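Local coordinates for metallo-beta-lactamase family protein (Staphylococcus aureus, PDB 3R2U), which probably works as an iron-dependent enzyme of the metallo-beta-lactamase superfamily, perhaps a persulfide dioxygenase, carrying a rhodanese-like domain in the same chain, at residues H80-R90 with T109-N117; I100-D108 with H139-I148. One frame throughout, in Å; residues are numbered along the deposited sequence.

Contact 1. Residues H80-R90 with T109-N117; sequences HIHADFASGIR and TLGYKNMPN. With FE (Fe (III) ion), chain E.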
ATOM      1  N   HIS A  80      25.143 -10.574  20.342  1.00 20.78           N
ATOM      2  CA  HIS A  80      26.547 -10.200  20.182  1.00 20.39           C
ATOM      3  C   HIS A  80      26.675  -8.931  19.366  1.00 20.03           C
ATOM      4  O   HIS A  80      25.665  -8.396  18.882  1.00 19.95           O
ATOM      5  CB  HIS A  80      27.325 -11.335  19.474  1.00 21.19           C
ATOM      6  CG  HIS A  80      26.885 -11.616  18.072  1.00 21.95           C
ATOM      7  ND1 HIS A  80      25.662 -12.176  17.766  1.00 20.69           N
ATOM      8  CD2 HIS A  80      27.538 -11.475  16.893  1.00 21.98           C
ATOM      9  CE1 HIS A  80      25.566 -12.322  16.455  1.00 19.35           C
ATOM     10  NE2 HIS A  80      26.694 -11.911  15.906  1.00 20.31           N
ATOM     11  N   ILE A  81      27.906  -8.447  19.213  0.70 19.51           N
ATOM     12  CA  ILE A  81      28.181  -7.250  18.428  0.70 19.79           C
ATOM     13  C   ILE A  81      28.127  -7.664  16.950  0.70 19.18           C
ATOM     14  O   ILE A  81      29.003  -8.361  16.456  0.70 19.04           O
ATOM     15  CB  ILE A  81      29.569  -6.627  18.790  0.70 20.75           C
ATOM     16  CG1 ILE A  81      29.653  -6.336  20.298  0.70 20.41           C
ATOM     17  CG2 ILE A  81      29.813  -5.382  17.985  0.70 19.09           C
ATOM     18  CD1 ILE A  81      30.984  -5.701  20.758  0.70 18.13           C
ATOM     19  N   HIS A  82      27.069  -7.253  16.259  1.00 19.51           N
ATOM     20  CA  HIS A  82      26.841  -7.673  14.881  1.00 18.70           C
ATOM     21  C   HIS A  82      27.741  -7.045  13.859  1.00 20.36           C
ATOM     22  O   HIS A  82      28.139  -5.893  13.988  1.00 20.23           O
ATOM     23  CB  HIS A  82      25.380  -7.445  14.504  1.00 19.26           C
ATOM     24  CG  HIS A  82      24.439  -8.228  15.346  1.00 18.92           C
ATOM     25  ND1 HIS A  82      24.336  -9.596  15.254  1.00 19.64           N
ATOM     26  CD2 HIS A  82      23.575  -7.846  16.317  1.00 20.79           C
ATOM     27  CE1 HIS A  82      23.434 -10.021  16.121  1.00 21.18           C
ATOM     28  NE2 HIS A  82      22.966  -8.981  16.783  1.00 21.03           N
ATOM     29  N   ALA A  83      28.070  -7.840  12.843  1.00 20.28           N
ATOM     30  CA  ALA A  83      28.931  -7.410  11.750  1.00 22.37           C
ATOM     31  C   ALA A  83      28.162  -7.255  10.452  1.00 21.09           C
ATOM     32  O   ALA A  83      28.711  -6.765   9.473  1.00 22.72           O
ATOM     33  CB  ALA A  83      30.049  -8.438  11.542  1.00 22.75           C
ATOM     34  N   ASP A  84      26.893  -7.623  10.444  1.00 19.68           N
ATOM     35  CA  ASP A  84      26.153  -7.675   9.187  1.00 21.38           C
ATOM     36  C   ASP A  84      24.824  -6.926   9.125  1.00 21.36           C
ATOM     37  O   ASP A  84      24.102  -7.036   8.137  1.00 20.01           O
ATOM     38  CB  ASP A  84      26.011  -9.139   8.737  1.00 21.18           C
ATOM     39  CG  ASP A  84      25.662 -10.049   9.877  1.00 22.34           C
ATOM     40  OD1 ASP A  84      25.198  -9.551  10.920  1.00 21.37           O
ATOM     41  OD2 ASP A  84      25.851 -11.266   9.736  1.00 30.33           O
ATOM     42  N   PHE A  85      24.527  -6.144  10.160  1.00 20.64           N
ATOM     43  CA  PHE A  85      23.385  -5.219  10.120  1.00 20.61           C
ATOM     44  C   PHE A  85      23.564  -4.281  11.293  1.00 19.21           C
ATOM     45  O   PHE A  85      24.362  -4.554  12.177  1.00 19.13           O
ATOM     46  CB  PHE A  85      22.008  -5.912  10.151  1.00 19.90           C
ATOM     47  CG  PHE A  85      21.654  -6.498  11.475  1.00 18.81           C
ATOM     48  CD1 PHE A  85      22.163  -7.732  11.857  1.00 19.15           C
ATOM     49  CD2 PHE A  85      20.829  -5.813  12.357  1.00 19.13           C
ATOM     50  CE1 PHE A  85      21.855  -8.277  13.098  1.00 17.43           C
ATOM     51  CE2 PHE A  85      20.501  -6.356  13.597  1.00 17.67           C
ATOM     52  CZ  PHE A  85      21.019  -7.592  13.971  1.00 18.13           C
ATOM     53  N   ALA A  86      22.821  -3.182  11.280  1.00 18.64           N
ATOM     54  CA  ALA A  86      22.923  -2.172  12.304  1.00 19.01           C
ATOM     55  C   ALA A  86      21.936  -2.478  13.405  1.00 19.33           C
ATOM     56  O   ALA A  86      20.746  -2.613  13.158  1.00 18.61           O
ATOM     57  CB  ALA A  86      22.673  -0.791  11.707  1.00 18.57           C
ATOM     58  N   SER A  87      22.444  -2.617  14.629  1.00 19.29           N
ATOM     59  CA  SER A  87      21.599  -2.922  15.775  1.00 18.40           C
ATOM     60  C   SER A  87      20.631  -1.810  16.144  1.00 19.19           C
ATOM     61  O   SER A  87      21.006  -0.639  16.199  1.00 17.12           O
ATOM     62  CB  SER A  87      22.474  -3.160  16.997  1.00 21.52           C
ATOM     63  OG  SER A  87      21.688  -3.262  18.174  1.00 20.53           O
ATOM     64  N   GLY A  88      19.395  -2.191  16.448  1.00 17.31           N
ATOM     65  CA  GLY A  88      18.416  -1.230  16.950  1.00 18.15           C
ATOM     66  C   GLY A  88      18.349  -1.215  18.485  1.00 18.62           C
ATOM     67  O   GLY A  88      17.497  -0.551  19.058  1.00 19.86           O
ATOM     68  N   ILE A  89      19.290  -1.874  19.168  1.00 19.27           N
ATOM     69  CA  ILE A  89      19.187  -2.012  20.630  1.00 18.67           C
ATOM     70  C   ILE A  89      19.235  -0.679  21.383  1.00 18.62           C
ATOM     71  O   ILE A  89      18.496  -0.499  22.354  1.00 18.38           O
ATOM     72  CB  ILE A  89      20.210  -3.034  21.227  1.00 18.82           C
ATOM     73  CG1 ILE A  89      19.768  -3.511  22.620  1.00 23.58           C
ATOM     74  CG2 ILE A  89      21.609  -2.443  21.316  1.00 17.80           C
ATOM     75  CD1 ILE A  89      19.007  -4.757  22.632  1.00 25.90           C
ATOM     76  N   ARG A  90      20.100   0.238  20.960  0.70 17.02           N
ATOM     77  CA  ARG A  90      20.166   1.541  21.593  0.70 17.91           C
ATOM     78  C   ARG A  90      18.876   2.325  21.309  0.70 19.25           C
ATOM     79  O   ARG A  90      18.388   3.058  22.165  0.70 19.81           O
ATOM     80  CB  ARG A  90      21.400   2.316  21.126  0.70 18.12           C
ATOM     81  CG  ARG A  90      22.742   1.729  21.625  0.70 19.20           C
ATOM     82  CD  ARG A  90      23.900   2.545  21.087  0.70 19.45           C
ATOM     83  NE  ARG A  90      25.207   1.980  21.417  0.70 21.19           N
ATOM     84  CZ  ARG A  90      25.775   0.954  20.784  0.70 19.72           C
ATOM     85  NH1 ARG A  90      26.973   0.535  21.158  0.70 20.49           N
ATOM     86  NH2 ARG A  90      25.150   0.335  19.788  0.70 21.89           N
ATOM     87  N   THR A 109      38.384  -3.987  26.264  1.00 46.02           N
ATOM     88  CA  THR A 109      38.562  -3.199  25.044  1.00 43.38           C
ATOM     89  C   THR A 109      37.627  -3.482  23.863  1.00 40.80           C
ATOM     90  O   THR A 109      37.330  -2.569  23.090  1.00 39.48           O
ATOM     91  CB  THR A 109      39.993  -3.395  24.544  1.00 44.59           C
ATOM     92  OG1 THR A 109      40.232  -4.789  24.327  1.00 45.64           O
ATOM     93  CG2 THR A 109      40.991  -2.859  25.569  1.00 43.99           C
ATOM     94  N   LEU A 110      37.175  -4.727  23.708  1.00 38.02           N
ATOM     95  CA  LEU A 110      36.319  -5.095  22.568  1.00 36.83           C
ATOM     96  C   LEU A 110      34.818  -5.135  22.880  1.00 33.66           C
ATOM     97  O   LEU A 110      34.037  -5.602  22.077  1.00 32.93           O
ATOM     98  CB  LEU A 110      36.756  -6.456  22.002  1.00 38.00           C
ATOM     99  CG  LEU A 110      38.215  -6.499  21.519  1.00 42.88           C
ATOM    100  CD1 LEU A 110      38.620  -7.910  21.080  1.00 46.25           C
ATOM    101  CD2 LEU A 110      38.446  -5.495  20.388  1.00 43.41           C
ATOM    102  N   GLY A 111      34.420  -4.620  24.035  1.00 32.78           N
ATOM    103  CA  GLY A 111      33.018  -4.634  24.442  1.00 31.27           C
ATOM    104  C   GLY A 111      32.229  -3.439  23.947  1.00 29.44           C
ATOM    105  O   GLY A 111      32.757  -2.553  23.256  1.00 28.06           O
ATOM    106  N   TYR A 112      30.952  -3.432  24.295  1.00 27.67           N
ATOM    107  CA  TYR A 112      30.055  -2.347  23.912  1.00 26.56           C
ATOM    108  C   TYR A 112      30.474  -1.021  24.555  1.00 26.67           C
ATOM    109  O   TYR A 112      30.860  -0.988  25.720  1.00 28.74           O
ATOM    110  CB  TYR A 112      28.635  -2.655  24.373  1.00 25.74           C
ATOM    111  CG  TYR A 112      27.918  -3.745  23.636  1.00 23.00           C
ATOM    112  CD1 TYR A 112      28.040  -5.076  24.012  1.00 20.70           C
ATOM    113  CD2 TYR A 112      27.063  -3.435  22.605  1.00 21.63           C
ATOM    114  CE1 TYR A 112      27.353  -6.074  23.342  1.00 20.85           C
ATOM    115  CE2 TYR A 112      26.374  -4.414  21.929  1.00 23.86           C
ATOM    116  CZ  TYR A 112      26.517  -5.739  22.292  1.00 21.72           C
ATOM    117  OH  TYR A 112      25.802  -6.706  21.616  1.00 19.08           O
ATOM    118  N   LYS A 113      30.378   0.061  23.794  1.00 25.44           N
ATOM    119  CA  LYS A 113      30.704   1.396  24.294  1.00 25.72           C
ATOM    120  C   LYS A 113      29.512   2.323  24.070  1.00 25.15           C
ATOM    121  O   LYS A 113      28.575   1.975  23.346  1.00 24.17           O
ATOM    122  CB  LYS A 113      31.918   1.973  23.563  1.00 26.67           C
ATOM    123  CG  LYS A 113      33.165   1.067  23.541  1.00 30.05           C
ATOM    124  CD  LYS A 113      33.805   0.897  24.916  1.00 33.07           C
ATOM    125  CE  LYS A 113      34.901  -0.169  24.858  1.00 35.00           C
ATOM    126  NZ  LYS A 113      35.638  -0.283  26.134  1.00 32.82           N
ATOM    127  N   ASN A 114      29.543   3.484  24.720  1.00 25.92           N
ATOM    128  CA  ASN A 114      28.528   4.515  24.536  1.00 26.92           C
ATOM    129  C   ASN A 114      27.120   3.974  24.712  1.00 26.58           C
ATOM    130  O   ASN A 114      26.248   4.258  23.896  1.00 28.08           O
ATOM    131  CB  ASN A 114      28.672   5.125  23.119  1.00 25.32           C
ATOM    132  CG  ASN A 114      30.044   5.729  22.877  1.00 27.67           C
ATOM    133  OD1 ASN A 114      30.689   6.204  23.801  1.00 26.27           O
ATOM    134  ND2 ASN A 114      30.484   5.737  21.623  1.00 29.33           N
ATOM    135  N   MET A 115      26.904   3.158  25.736  1.00 27.29           N
ATOM    136  CA  MET A 115      25.601   2.542  25.941  1.00 27.34           C
ATOM    137  C   MET A 115      24.701   3.432  26.762  1.00 29.10           C
ATOM    138  O   MET A 115      25.167   4.177  27.589  1.00 27.88           O
ATOM    139  CB  MET A 115      25.730   1.183  26.632  1.00 28.50           C
ATOM    140  CG  MET A 115      26.406   0.119  25.789  1.00 26.68           C
ATOM    141  SD  MET A 115      25.618  -0.115  24.205  1.00 27.50           S
ATOM    142  CE  MET A 115      24.082  -0.931  24.709  1.00 23.41           C
ATOM    143  N   PRO A 116      23.386   3.346  26.532  1.00 30.10           N
ATOM    144  CA  PRO A 116      22.479   4.178  27.305  1.00 33.16           C
ATOM    145  C   PRO A 116      22.510   3.815  28.778  1.00 35.12           C
ATOM    146  O   PRO A 116      22.903   2.702  29.152  1.00 33.48           O
ATOM    147  CB  PRO A 116      21.094   3.911  26.688  1.00 33.53           C
ATOM    148  CG  PRO A 116      21.235   2.795  25.775  1.00 30.84           C
ATOM    149  CD  PRO A 116      22.700   2.546  25.514  1.00 30.21           C
ATOM    150  N   ASN A 117      22.142   4.775  29.611  1.00 38.06           N
ATOM    151  CA  ASN A 117      22.126   4.556  31.043  1.00 40.45           C
ATOM    152  C   ASN A 117      21.224   3.397  31.381  1.00 40.02           C
ATOM    153  O   ASN A 117      20.183   3.174  30.727  1.00 40.24           O
ATOM    154  CB  ASN A 117      21.693   5.821  31.806  1.00 42.65           C
ATOM    155  CG  ASN A 117      22.801   6.857  31.882  1.00 47.32           C
ATOM    156  OD1 ASN A 117      23.983   6.528  31.747  1.00 51.40           O
ATOM    157  ND2 ASN A 117      22.426   8.114  32.122  1.00 50.58           N
TER
HETATM  158 FE    FE E 443      27.487 -12.031  13.668  1.00 52.55          FE
HETATM  159  O   HOH W   1      29.100 -10.387  14.202  1.00 15.09           O
HETATM  160  O   HOH W   2      25.883 -10.448  13.310  1.00 15.67           O
HETATM  161  O   HOH W   3      28.065 -11.956  11.593  1.00 19.61           O
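Ile81 faces Tyr112 with their CA atoms 7.6 Å apart, and Arg90 approaches Pro116 at 6.7 Å between CA atoms, so two largely irregular runs meet near both ends of 80-90. The first run begins with the His-x-His-x-Asp signature of the metallo-beta-lactamase superfamily, His80, His82 and Asp84, and ends as helix 89-96 starts. Ile81 lies over one face of the Tyr112 ring: its CG1 makes a CH-pi contact 4.0 Å from the ring centroid. With CG1 beside the backbone N (chi1 -56°) and the chain then extended, CD1 carries on past the ring to 3.3 Å from Leu110 O. The Tyr112 hydroxyl reaches Glu78 just upstream of the signature and bonds to its carboxylate.

Farther along, Arg90 is extended from CG to NE and crosses the Met115 and Pro116 side chains at about a right angle, its CG resting on Pro116 CD. NH1 donates to Lys113 O at 3.1 Å, almost straight at 174° and in the guanidinium plane. Asn114 O also lies at that edge, while Met115 SD sits over one guanidinium face, 3.4 Å from NH1. Asn277, in helix 269-279, gives the guanidinium a further polar partner. Between these two meeting points, Ser87 OG accepts from Ile89 N in an ST turn that leads into the helix, and is also hydrogen-bonded to Glu78 OE1, whose other carboxylate oxygen, OE2, holds the Tyr112 hydroxyl.

At the signature end His80 NE2 binds the iron at 2.4 Å. The His82 ring is sandwiched between Phe85 CE1, over its centre, and His80 O on the opposite face, and it reaches the metal only through solvent: iron-bound water 2 lies 2.6 Å from His82 ND1 and donates a hydrogen bond to Asp84 OD1.

Contact 2. Residues I100-D108 with H139-I148; sequences IYVSGESDD and HTPGHTPESI. With FE (Fe (III) ion), chain E.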
ATOM      1  N   ILE A 100      17.420  -2.924  28.337  1.00 20.27           N
ATOM      2  CA  ILE A 100      18.171  -3.643  27.321  1.00 19.87           C
ATOM      3  C   ILE A 100      19.275  -4.470  27.949  1.00 20.59           C
ATOM      4  O   ILE A 100      19.844  -4.101  28.969  1.00 21.03           O
ATOM      5  CB  ILE A 100      18.690  -2.733  26.193  1.00 19.88           C
ATOM      6  CG1 ILE A 100      19.664  -1.677  26.729  1.00 19.62           C
ATOM      7  CG2 ILE A 100      17.483  -2.060  25.494  1.00 17.98           C
ATOM      8  CD1 ILE A 100      20.462  -0.992  25.614  1.00 19.65           C
ATOM      9  N   TYR A 101      19.534  -5.617  27.327  1.00 21.19           N
ATOM     10  CA  TYR A 101      20.476  -6.607  27.819  1.00 21.21           C
ATOM     11  C   TYR A 101      21.449  -6.940  26.715  1.00 21.06           C
ATOM     12  O   TYR A 101      21.045  -7.353  25.623  1.00 19.75           O
ATOM     13  CB  TYR A 101      19.709  -7.870  28.263  1.00 20.84           C
ATOM     14  CG  TYR A 101      18.666  -7.542  29.316  1.00 21.64           C
ATOM     15  CD1 TYR A 101      17.439  -6.994  28.948  1.00 23.10           C
ATOM     16  CD2 TYR A 101      18.913  -7.743  30.668  1.00 20.89           C
ATOM     17  CE1 TYR A 101      16.496  -6.664  29.878  1.00 21.14           C
ATOM     18  CE2 TYR A 101      17.960  -7.407  31.628  1.00 20.75           C
ATOM     19  CZ  TYR A 101      16.753  -6.871  31.219  1.00 23.98           C
ATOM     20  OH  TYR A 101      15.780  -6.519  32.128  1.00 30.27           O
ATOM     21  N   VAL A 102      22.729  -6.697  26.980  1.00 20.04           N
ATOM     22  CA  VAL A 102      23.769  -7.003  26.031  1.00 19.49           C
ATOM     23  C   VAL A 102      24.886  -7.715  26.797  1.00 20.40           C
ATOM     24  O   VAL A 102      24.964  -7.648  28.022  1.00 18.77           O
ATOM     25  CB  VAL A 102      24.316  -5.745  25.333  1.00 20.19           C
ATOM     26  CG1 VAL A 102      23.194  -4.992  24.603  1.00 19.37           C
ATOM     27  CG2 VAL A 102      25.044  -4.853  26.318  1.00 19.67           C
ATOM     28  N   SER A 103      25.744  -8.406  26.071  1.00 19.89           N
ATOM     29  CA  SER A 103      26.814  -9.135  26.696  1.00 20.88           C
ATOM     30  C   SER A 103      27.870  -8.292  27.421  1.00 21.98           C
ATOM     31  O   SER A 103      28.417  -7.322  26.874  1.00 20.57           O
ATOM     32  CB  SER A 103      27.517 -10.021  25.662  1.00 21.58           C
ATOM     33  OG  SER A 103      28.613 -10.732  26.260  1.00 20.48           O
ATOM     34  N   GLY A 104      28.150  -8.698  28.662  1.00 22.39           N
ATOM     35  CA  GLY A 104      29.243  -8.146  29.450  1.00 24.52           C
ATOM     36  C   GLY A 104      30.370  -9.169  29.494  1.00 25.58           C
ATOM     37  O   GLY A 104      31.257  -9.071  30.319  1.00 25.81           O
ATOM     38  N   GLU A 105      30.327 -10.170  28.611  1.00 26.17           N
ATOM     39  CA  GLU A 105      31.346 -11.216  28.565  1.00 29.00           C
ATOM     40  C   GLU A 105      32.447 -10.838  27.585  1.00 31.85           C
ATOM     41  O   GLU A 105      32.874 -11.640  26.765  1.00 34.33           O
ATOM     42  CB  GLU A 105      30.731 -12.558  28.158  1.00 27.55           C
ATOM     43  CG  GLU A 105      29.799 -13.183  29.197  1.00 28.65           C
ATOM     44  CD  GLU A 105      30.527 -13.734  30.427  1.00 31.72           C
ATOM     45  OE1 GLU A 105      31.769 -13.593  30.504  1.00 29.70           O
ATOM     46  OE2 GLU A 105      29.852 -14.304  31.325  1.00 32.06           O
ATOM     47  N   SER A 106      32.906  -9.610  27.678  1.00 35.47           N
ATOM     48  CA  SER A 106      33.911  -9.094  26.769  1.00 38.45           C
ATOM     49  C   SER A 106      35.102  -8.632  27.577  1.00 40.39           C
ATOM     50  O   SER A 106      34.999  -8.460  28.792  1.00 40.33           O
ATOM     51  CB  SER A 106      33.314  -7.912  26.002  1.00 38.36           C
ATOM     52  OG  SER A 106      32.885  -6.911  26.923  1.00 40.81           O
ATOM     53  N   ASP A 107      36.242  -8.440  26.924  1.00 42.75           N
ATOM     54  CA  ASP A 107      37.399  -7.925  27.643  1.00 45.65           C
ATOM     55  C   ASP A 107      37.227  -6.407  27.750  1.00 46.26           C
ATOM     56  O   ASP A 107      36.273  -5.832  27.215  1.00 45.08           O
ATOM     57  CB  ASP A 107      38.720  -8.337  26.991  1.00 46.95           C
ATOM     58  CG  ASP A 107      38.887  -7.794  25.585  1.00 48.55           C
ATOM     59  OD1 ASP A 107      38.069  -6.960  25.131  1.00 50.17           O
ATOM     60  OD2 ASP A 107      39.867  -8.208  24.936  1.00 54.22           O
ATOM     61  N   ASP A 108      38.161  -5.757  28.418  1.00 48.60           N
ATOM     62  CA  ASP A 108      38.066  -4.319  28.682  1.00 49.62           C
ATOM     63  C   ASP A 108      38.114  -3.412  27.437  1.00 48.45           C
ATOM     64  O   ASP A 108      37.864  -2.212  27.541  1.00 49.90           O
ATOM     65  CB  ASP A 108      39.180  -3.918  29.669  1.00 51.97           C
ATOM     66  CG  ASP A 108      39.127  -4.722  30.982  1.00 55.56           C
ATOM     67  OD1 ASP A 108      38.156  -5.486  31.187  1.00 59.89           O
ATOM     68  OD2 ASP A 108      40.059  -4.595  31.814  1.00 61.89           O
ATOM     69  N   HIS A 139      26.986 -18.003  27.960  1.00 22.50           N
ATOM     70  CA  HIS A 139      28.120 -17.427  27.224  1.00 21.71           C
ATOM     71  C   HIS A 139      28.526 -18.496  26.226  1.00 21.74           C
ATOM     72  O   HIS A 139      28.857 -19.583  26.613  1.00 21.52           O
ATOM     73  CB  HIS A 139      29.271 -17.019  28.166  1.00 23.58           C
ATOM     74  CG  HIS A 139      30.428 -16.349  27.482  1.00 22.20           C
ATOM     75  ND1 HIS A 139      31.733 -16.526  27.886  1.00 25.17           N
ATOM     76  CD2 HIS A 139      30.480 -15.522  26.405  1.00 23.39           C
ATOM     77  CE1 HIS A 139      32.543 -15.824  27.107  1.00 24.56           C
ATOM     78  NE2 HIS A 139      31.807 -15.214  26.188  1.00 24.27           N
ATOM     79  N   THR A 140      28.452 -18.187  24.936  1.00 20.99           N
ATOM     80  CA  THR A 140      28.770 -19.156  23.876  1.00 20.45           C
ATOM     81  C   THR A 140      29.737 -18.515  22.900  1.00 21.27           C
ATOM     82  O   THR A 140      29.375 -18.202  21.776  1.00 20.92           O
ATOM     83  CB  THR A 140      27.468 -19.614  23.140  1.00 21.29           C
ATOM     84  OG1 THR A 140      26.777 -18.476  22.598  1.00 18.82           O
ATOM     85  CG2 THR A 140      26.532 -20.345  24.103  1.00 18.83           C
ATOM     86  N   PRO A 141      30.979 -18.272  23.348  1.00 24.13           N
ATOM     87  CA  PRO A 141      31.967 -17.598  22.513  1.00 23.57           C
ATOM     88  C   PRO A 141      32.392 -18.449  21.330  1.00 24.48           C
ATOM     89  O   PRO A 141      32.234 -19.679  21.354  1.00 23.94           O
ATOM     90  CB  PRO A 141      33.135 -17.373  23.472  1.00 24.60           C
ATOM     91  CG  PRO A 141      33.001 -18.426  24.506  1.00 25.94           C
ATOM     92  CD  PRO A 141      31.540 -18.713  24.636  1.00 24.41           C
ATOM     93  N   GLY A 142      32.910 -17.804  20.295  1.00 23.75           N
ATOM     94  CA  GLY A 142      33.389 -18.524  19.102  1.00 24.96           C
ATOM     95  C   GLY A 142      33.270 -17.640  17.874  1.00 24.53           C
ATOM     96  O   GLY A 142      34.267 -17.277  17.252  1.00 24.55           O
ATOM     97  N   HIS A 143      32.036 -17.309  17.524  1.00 23.60           N
ATOM     98  CA  HIS A 143      31.774 -16.394  16.438  1.00 23.35           C
ATOM     99  C   HIS A 143      32.397 -15.057  16.847  1.00 23.42           C
ATOM    100  O   HIS A 143      33.083 -14.414  16.053  1.00 24.06           O
ATOM    101  CB  HIS A 143      30.275 -16.290  16.197  1.00 22.94           C
ATOM    102  CG  HIS A 143      29.904 -15.271  15.177  1.00 22.24           C
ATOM    103  ND1 HIS A 143      30.271 -15.381  13.854  1.00 23.45           N
ATOM    104  CD2 HIS A 143      29.182 -14.131  15.279  1.00 20.01           C
ATOM    105  CE1 HIS A 143      29.800 -14.340  13.185  1.00 22.60           C
ATOM    106  NE2 HIS A 143      29.139 -13.568  14.027  1.00 21.20           N
ATOM    107  N   THR A 144      32.162 -14.671  18.102  1.00 21.78           N
ATOM    108  CA  THR A 144      32.785 -13.508  18.716  1.00 22.40           C
ATOM    109  C   THR A 144      33.088 -13.885  20.156  1.00 22.69           C
ATOM    110  O   THR A 144      32.437 -14.793  20.708  1.00 20.43           O
ATOM    111  CB  THR A 144      31.900 -12.251  18.741  1.00 22.40           C
ATOM    112  OG1 THR A 144      30.779 -12.473  19.609  1.00 23.75           O
ATOM    113  CG2 THR A 144      31.456 -11.885  17.346  1.00 20.71           C
ATOM    114  N   PRO A 145      34.074 -13.208  20.773  1.00 21.88           N
ATOM    115  CA  PRO A 145      34.401 -13.551  22.155  1.00 23.49           C
ATOM    116  C   PRO A 145      33.271 -13.261  23.159  1.00 23.81           C
ATOM    117  O   PRO A 145      33.209 -13.906  24.225  1.00 23.25           O
ATOM    118  CB  PRO A 145      35.645 -12.685  22.463  1.00 24.26           C
ATOM    119  CG  PRO A 145      36.114 -12.140  21.102  1.00 26.82           C
ATOM    120  CD  PRO A 145      34.888 -12.087  20.261  1.00 23.87           C
ATOM    121  N   GLU A 146      32.386 -12.318  22.821  1.00 22.88           N
ATOM    122  CA  GLU A 146      31.306 -11.926  23.733  1.00 23.50           C
ATOM    123  C   GLU A 146      29.960 -12.602  23.468  1.00 21.83           C
ATOM    124  O   GLU A 146      29.039 -12.404  24.242  1.00 22.69           O
ATOM    125  CB  GLU A 146      31.093 -10.404  23.731  1.00 22.97           C
ATOM    126  CG  GLU A 146      30.251  -9.842  22.567  1.00 24.37           C
ATOM    127  CD  GLU A 146      30.955  -9.867  21.222  1.00 25.20           C
ATOM    128  OE1 GLU A 146      32.198  -9.935  21.182  1.00 23.38           O
ATOM    129  OE2 GLU A 146      30.256  -9.784  20.197  1.00 24.82           O
ATOM    130  N   SER A 147      29.853 -13.379  22.393  1.00 20.26           N
ATOM    131  CA  SER A 147      28.590 -14.015  22.007  1.00 19.32           C
ATOM    132  C   SER A 147      27.900 -14.737  23.124  1.00 20.05           C
ATOM    133  O   SER A 147      28.501 -15.544  23.811  1.00 21.49           O
ATOM    134  CB  SER A 147      28.771 -15.021  20.851  1.00 19.20           C
ATOM    135  OG  SER A 147      28.938 -14.365  19.614  1.00 20.50           O
ATOM    136  N   ILE A 148      26.618 -14.437  23.276  1.00 19.57           N
ATOM    137  CA  ILE A 148      25.779 -15.078  24.249  1.00 19.80           C
ATOM    138  C   ILE A 148      24.538 -15.625  23.562  1.00 19.15           C
ATOM    139  O   ILE A 148      24.137 -15.140  22.514  1.00 18.94           O
ATOM    140  CB  ILE A 148      25.378 -14.114  25.406  1.00 20.65           C
ATOM    141  CG1 ILE A 148      24.713 -12.853  24.871  1.00 20.33           C
ATOM    142  CG2 ILE A 148      26.614 -13.777  26.283  1.00 19.75           C
ATOM    143  CD1 ILE A 148      24.207 -11.932  25.956  1.00 21.03           C
TER
HETATM  144 FE    FE E 443      27.487 -12.031  13.668  1.00 52.55          FE
HETATM  145  O   HOH W   2      25.883 -10.448  13.310  1.00 15.67           O
HETATM  146  O   HOH W   1      29.100 -10.387  14.202  1.00 15.09           O
HETATM  147  O   HOH W   3      28.065 -11.956  11.593  1.00 19.61           O
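His139, at the end of strand 133-139, turns one ring face to Glu105, whose CB lies 3.6 Å from the ring centroid in a CH-pi contact. Bent at chi2, the glutamate folds back so that its carboxylate stacks 10° from parallel with the imidazole; His124 N holds its OE2. Pro141 CD covers the opposite face, and NE2 donates in the ring plane to Pro145 O at 2.7 Å, fixing the rotation of the ring across the loop. Gly142 N bonds back to Thr144 O, and between them stands His143, its NE2 on the iron at 2.3 Å and its ND1 bonded to Arg178 O. A type I turn runs from Thr144 to Ser147. Within it, Glu146 CA points a C-H at Glu105 O, and Glu146 O takes a 2.7 Å bond from Ser103 OG, in the carbonyl plane on a lone pair. With chi1 at 179° that hydroxyl is turned away from its own N and sits beside the carbonyl carbon, where it also accepts from Glu105 N in an ST turn. Finally Ile148 packs CG2 and CD1 against Ser103. The arrangement ties strand 99-103 of one sheet to the histidine-bearing loop of the other, as in the two-sheet metallo-beta-lactamase fold.

How the contacts relate
Contacts 1 and 2 share the iron: His80 of 80-90 and His143 of 139-148 bind it side by side, His80 NE2 lying 3.4 Å from His143 CD2. Asp169 completes the protein ligands, and three waters fill the remaining face of a six-coordinate site, consistent with the two-histidine, one-carboxylate centre of ETHE1-type persulfide dioxygenases. The centres of the two contacts are about 11 Å apart, and a probable hydrogen bond from Ile81 N to Glu146 OE2, 2.9 Å long, joins the two metal loops directly. Away from the iron, 100-108 runs straight on into 109-117, where Gly111 CA packs on Ser106 OG, so this one continuous run borders both histidine loops.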